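PDB 4M7S: S-adenosyl-L-methionine-dependent 2-deoxy-scyllo-inosamine dehydrogenase from Bacillus circulans, which catalyses the radical S-adenosyl-L-methionine-dependent two-electron oxidation of 2-deoxy-scyllo-inosamine to amino-dideoxy-scyllo-inosose in butirosin biosynthesis, using two [4Fe-4S] clusters. Local coordinates for residues A176-L181 with G198-Q203; A39-L44 with V75-E80. One frame throughout, in Å; residues are numbered along the deposited sequence.

Interaction 1 of 2, residues A176-L181 with G198-Q203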
loop_
_atom_site.group_PDB
_atom_site.type_symbol
_atom_site.label_atom_id
_atom_site.label_comp_id
_atom_site.label_asym_id
_atom_site.label_seq_id
_atom_site.Cartn_x
_atom_site.Cartn_y
_atom_site.Cartn_z
ATOM N N ALA A 176 -1.569 4.018 4.964
ATOM C CA ALA A 176 -2.690 4.474 4.156
ATOM C C ALA A 176 -2.619 3.772 2.800
ATOM O O ALA A 176 -1.532 3.619 2.233
ATOM C CB ALA A 176 -2.643 5.994 3.970
ATOM N N VAL A 177 -3.773 3.359 2.277
ATOM C CA VAL A 177 -3.845 2.830 0.926
ATOM C C VAL A 177 -4.627 3.805 0.068
ATOM O O VAL A 177 -5.663 4.298 0.497
ATOM C CB VAL A 177 -4.567 1.463 0.883
ATOM C CG1 VAL A 177 -4.701 0.966 -0.561
ATOM C CG2 VAL A 177 -3.814 0.444 1.705
ATOM N N VAL A 178 -4.133 4.083 -1.139
ATOM C CA VAL A 178 -4.857 4.903 -2.110
ATOM C C VAL A 178 -5.148 4.045 -3.355
ATOM O O VAL A 178 -4.225 3.534 -3.984
ATOM C CB VAL A 178 -4.017 6.130 -2.518
ATOM C CG1 VAL A 178 -4.730 6.954 -3.600
ATOM C CG2 VAL A 178 -3.680 6.982 -1.305
ATOM N N THR A 179 -6.428 3.876 -3.692
ATOM C CA THR A 179 -6.838 3.023 -4.797
ATOM C C THR A 179 -6.730 3.779 -6.110
ATOM O O THR A 179 -6.432 4.985 -6.103
ATOM C CB THR A 179 -8.289 2.541 -4.633
ATOM O OG1 THR A 179 -9.181 3.650 -4.809
ATOM C CG2 THR A 179 -8.494 1.906 -3.241
ATOM N N VAL A 180 -6.986 3.086 -7.224
ATOM C CA VAL A 180 -6.809 3.698 -8.548
ATOM C C VAL A 180 -7.655 4.935 -8.712
ATOM O O VAL A 180 -7.293 5.833 -9.465
ATOM C CB VAL A 180 -7.214 2.788 -9.736
ATOM C CG1 VAL A 180 -5.996 2.370 -10.539
ATOM C CG2 VAL A 180 -8.078 1.616 -9.299
ATOM N N LEU A 181 -8.802 4.951 -8.037
ATOM C CA LEU A 181 -9.752 6.045 -8.180
ATOM C C LEU A 181 -9.633 7.056 -7.036
ATOM O O LEU A 181 -10.444 7.976 -6.924
ATOM C CB LEU A 181 -11.180 5.510 -8.309
ATOM C CG LEU A 181 -11.440 4.634 -9.539
ATOM C CD1 LEU A 181 -12.870 4.123 -9.548
ATOM C CD2 LEU A 181 -11.136 5.402 -10.826
ATOM N N GLY A 198 -11.945 8.402 2.698
ATOM C CA GLY A 198 -12.178 9.600 1.911
ATOM C C GLY A 198 -11.567 9.376 0.545
ATOM O O GLY A 198 -11.253 8.243 0.189
ATOM N N ASN A 199 -11.395 10.449 -0.221
ATOM C CA ASN A 199 -10.835 10.350 -1.562
ATOM C C ASN A 199 -9.917 11.553 -1.793
ATOM O O ASN A 199 -10.325 12.693 -1.572
ATOM C CB ASN A 199 -11.969 10.302 -2.601
ATOM C CG ASN A 199 -11.458 10.089 -4.020
ATOM O OD1 ASN A 199 -10.817 10.977 -4.599
ATOM N ND2 ASN A 199 -11.737 8.908 -4.588
ATOM N N ILE A 200 -8.680 11.296 -2.212
ATOM C CA ILE A 200 -7.678 12.351 -2.358
ATOM C C ILE A 200 -7.928 13.268 -3.555
ATOM O O ILE A 200 -7.302 14.325 -3.671
ATOM C CB ILE A 200 -6.251 11.782 -2.472
ATOM C CG1 ILE A 200 -6.143 10.878 -3.703
ATOM C CG2 ILE A 200 -5.867 11.039 -1.197
ATOM C CD1 ILE A 200 -4.761 10.767 -4.240
ATOM N N GLY A 201 -8.838 12.867 -4.439
ATOM C CA GLY A 201 -9.280 13.743 -5.507
ATOM C C GLY A 201 -10.218 14.822 -4.981
ATOM O O GLY A 201 -10.517 15.791 -5.680
ATOM N N GLU A 202 -10.687 14.662 -3.743
ATOM C CA GLU A 202 -11.683 15.585 -3.198
ATOM C C GLU A 202 -11.227 16.235 -1.895
ATOM O O GLU A 202 -11.854 17.166 -1.406
ATOM C CB GLU A 202 -13.003 14.858 -2.931
ATOM C CG GLU A 202 -13.461 13.890 -4.008
ATOM C CD GLU A 202 -14.563 12.963 -3.510
ATOM O OE1 GLU A 202 -15.176 13.277 -2.464
ATOM O OE2 GLU A 202 -14.810 11.921 -4.157
ATOM N N GLN A 203 -10.145 15.729 -1.321
ATOM C CA GLN A 203 -9.760 16.140 0.018
ATOM C C GLN A 203 -8.306 15.778 0.272
ATOM O O GLN A 203 -7.812 14.782 -0.249
ATOM C CB GLN A 203 -10.664 15.440 1.041
ATOM C CG GLN A 203 -10.453 15.854 2.478
ATOM C CD GLN A 203 -11.579 15.378 3.378
ATOM O OE1 GLN A 203 -12.156 14.307 3.161
ATOM N NE2 GLN A 203 -11.911 16.181 4.383
#
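The carboxamide of N199 reaches across to the main chain of L181, and further along V178 and I200 meet tip to tip. N199 ND2 donates to L181 O at 2.8 Å, with an N-H...O angle of 160°. The acceptor lies close to the plane of the amide, whereas the donor stands tilted from the plane of the L181 carbonyl. A second bond, to N183 OD1, also holds ND2. At the other end of the same group, N199 OD1 accepts the N-H of G201, 2.7 Å from G201 N, closing an Asx turn where the chain leaves the edge strand 198-199. CG anti to the backbone N (chi1 -176°) carries the amide toward the L181 carbonyl, while OD1 stays close enough to bond G201 N.

The apolar half is one touch, V178 CG1 to I200 CD1 at 3.9 Å. Both side chains also rest on I205 of helix 205-209, and I200 packs on V184 of the intervening strand 183-185. With bonds at both its oxygen and its nitrogen, the N199 amide has its rotation fixed, and one side chain ties the loop after strand 175-178 to the Asx turn that follows the outermost strand 198-199.

Interaction 2 of 2, residues A39-L44 with V75-E80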
loop_
_atom_site.group_PDB
_atom_site.type_symbol
_atom_site.label_atom_id
_atom_site.label_comp_id
_atom_site.label_asym_id
_atom_site.label_seq_id
_atom_site.Cartn_x
_atom_site.Cartn_y
_atom_site.Cartn_z
ATOM N N ALA A 39 -3.107 12.748 -13.570
ATOM C CA ALA A 39 -3.521 13.927 -12.831
ATOM C C ALA A 39 -3.809 13.584 -11.370
ATOM O O ALA A 39 -3.538 14.378 -10.474
ATOM C CB ALA A 39 -4.736 14.529 -13.462
ATOM N N LEU A 40 -4.382 12.408 -11.128
ATOM C CA LEU A 40 -4.684 12.005 -9.752
ATOM C C LEU A 40 -3.397 11.693 -9.004
ATOM O O LEU A 40 -3.252 12.030 -7.823
ATOM C CB LEU A 40 -5.635 10.803 -9.706
ATOM C CG LEU A 40 -6.075 10.366 -8.297
ATOM C CD1 LEU A 40 -6.864 11.483 -7.609
ATOM C CD2 LEU A 40 -6.893 9.076 -8.349
ATOM N N TYR A 41 -2.458 11.044 -9.685
ATOM C CA TYR A 41 -1.173 10.759 -9.071
ATOM C C TYR A 41 -0.422 12.057 -8.788
ATOM O O TYR A 41 0.274 12.166 -7.777
ATOM C CB TYR A 41 -0.315 9.837 -9.936
ATOM C CG TYR A 41 0.939 9.374 -9.217
ATOM C CD1 TYR A 41 0.897 8.284 -8.356
ATOM C CD2 TYR A 41 2.149 10.042 -9.376
ATOM C CE1 TYR A 41 2.025 7.862 -7.684
ATOM C CE2 TYR A 41 3.296 9.619 -8.713
ATOM C CZ TYR A 41 3.218 8.523 -7.874
ATOM O OH TYR A 41 4.331 8.095 -7.201
ATOM N N LYS A 42 -0.558 13.043 -9.672
ATOM C CA LYS A 42 0.073 14.332 -9.402
ATOM C C LYS A 42 -0.489 15.023 -8.155
ATOM O O LYS A 42 0.282 15.557 -7.354
ATOM C CB LYS A 42 0.025 15.281 -10.609
ATOM C CG LYS A 42 0.685 16.629 -10.318
ATOM C CD LYS A 42 1.111 17.336 -11.601
ATOM C CE LYS A 42 1.638 18.747 -11.338
ATOM N NZ LYS A 42 0.631 19.608 -10.685
ATOM N N THR A 43 -1.809 15.034 -7.970
ATOM C CA THR A 43 -2.313 15.688 -6.760
ATOM C C THR A 43 -1.897 14.926 -5.502
ATOM O O THR A 43 -1.681 15.535 -4.468
ATOM C CB THR A 43 -3.844 16.054 -6.748
ATOM O OG1 THR A 43 -4.503 15.426 -5.642
ATOM C CG2 THR A 43 -4.540 15.686 -8.014
ATOM N N LEU A 44 -1.758 13.605 -5.591
ATOM C CA LEU A 44 -1.234 12.850 -4.451
ATOM C C LEU A 44 0.207 13.259 -4.133
ATOM O O LEU A 44 0.577 13.416 -2.964
ATOM C CB LEU A 44 -1.289 11.342 -4.704
ATOM C CG LEU A 44 -0.724 10.502 -3.549
ATOM C CD1 LEU A 44 -1.513 10.726 -2.241
ATOM C CD2 LEU A 44 -0.700 9.027 -3.900
ATOM N N VAL A 75 7.435 7.152 -10.742
ATOM C CA VAL A 75 8.614 6.994 -9.893
ATOM C C VAL A 75 9.500 8.248 -9.920
ATOM O O VAL A 75 9.987 8.700 -8.879
ATOM C CB VAL A 75 9.428 5.750 -10.311
ATOM C CG1 VAL A 75 10.727 5.684 -9.535
ATOM C CG2 VAL A 75 8.603 4.487 -10.088
ATOM N N GLY A 76 9.704 8.810 -11.111
ATOM C CA GLY A 76 10.477 10.031 -11.254
ATOM C C GLY A 76 9.864 11.186 -10.473
ATOM O O GLY A 76 10.577 12.009 -9.889
HETATM N N MSE A 77 8.536 11.248 -10.458
HETATM C CA MSE A 77 7.837 12.294 -9.706
HETATM C C MSE A 77 8.022 12.169 -8.192
HETATM O O MSE A 77 8.021 13.177 -7.479
HETATM C CB MSE A 77 6.343 12.312 -10.052
HETATM C CG MSE A 77 6.037 12.786 -11.464
HETATM SE SE MSE A 77 4.126 12.676 -11.913
HETATM C CE MSE A 77 3.478 14.098 -10.755
ATOM N N THR A 78 8.187 10.949 -7.687
ATOM C CA THR A 78 8.373 10.793 -6.248
ATOM C C THR A 78 9.669 11.443 -5.831
ATOM O O THR A 78 9.741 12.097 -4.790
ATOM C CB THR A 78 8.385 9.325 -5.785
ATOM O OG1 THR A 78 9.618 8.714 -6.186
ATOM C CG2 THR A 78 7.218 8.581 -6.363
ATOM N N THR A 79 10.693 11.269 -6.658
ATOM C CA THR A 79 12.005 11.855 -6.403
ATOM C C THR A 79 11.952 13.391 -6.431
ATOM O O THR A 79 12.747 14.074 -5.767
ATOM C CB THR A 79 13.049 11.323 -7.427
ATOM O OG1 THR A 79 13.142 9.895 -7.318
ATOM C CG2 THR A 79 14.411 11.920 -7.187
ATOM N N GLU A 80 11.008 13.935 -7.196
ATOM C CA GLU A 80 10.871 15.392 -7.320
ATOM C C GLU A 80 10.056 15.962 -6.174
ATOM O O GLU A 80 10.413 16.988 -5.592
ATOM C CB GLU A 80 10.188 15.758 -8.640
ATOM C CG GLU A 80 11.117 16.280 -9.715
ATOM C CD GLU A 80 11.433 17.754 -9.552
ATOM O OE1 GLU A 80 12.629 18.111 -9.592
ATOM O OE2 GLU A 80 10.486 18.556 -9.392
#
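Two neighbouring helices of the radical SAM domain, 38-50 and 71-81, pack side by side here, running nearly parallel. The axes of the segments 39-44 and 75-80 approach to 10.8 Å, with a signed crossing angle of -22°. Selenomethionine M77 reaches from helix 71-81 toward Y41 and K42. Its selenium, standing in for the sulfur of methionine, lies 5.4 Å from the centroid of the Y41 ring. At 82° off the ring normal it sits at the edge, so this is a Met-aromatic contact made near the ring plane. The nearest ring atom is Y41 CD2, 4.2 Å from M77 SE, and the two side chains lie alongside, pointing opposite ways. A bend at the last torsion of M77 (chi3 70°) turns the methyl back onto K42, where M77 CE sits 3.7 Å from K42 CB, the lysine chain running roughly perpendicular to it. K42 contributes the aliphatic base of its chain, while its ammonium continues to a salt bridge with E46.

Y41 OH lies against T78 CG2, 3.0 Å away, a tight contact near the ring plane. T78 OG1 is turned the other way: it donates to V75 O at 2.7 Å, in the carbonyl plane and on a lone pair, a bond back into its own helix. F74 stacks on the Y41 ring, and V10 of strand 7-10 touches the same side chain from the sheet. Such near-parallel packing of consecutive helices, each following a parallel strand, is typical of the beta-alpha repeats of the partial TIM barrel of the radical SAM fold.

How the interactions relate
Helix 38-50 joins the two contacts, whose centres are 14 Å apart. In interaction 2 this helix turns Y41 and K42 to helix 71-81; L40, T43 and L44 meet interaction 1. I200 CD1 lies 3.5 Å from L44 CB, and L40 CD2 comes within 3.5 Å of V180 O. Q47 NE2 of the same helix hydrogen-bonds to I200 O. This helix of the radical SAM region thus packs against a neighbouring helix of its own region and against the iron-sulfur cluster-binding region; one sheet links them through adjacent strands 7-10 and 175-178. Both contacts lie away from the S-adenosylmethionine-binding [4Fe-4S] cluster (C16, C20, C23) and the additional cluster of the iron-sulfur cluster-binding region (C169, C187, C232, C235).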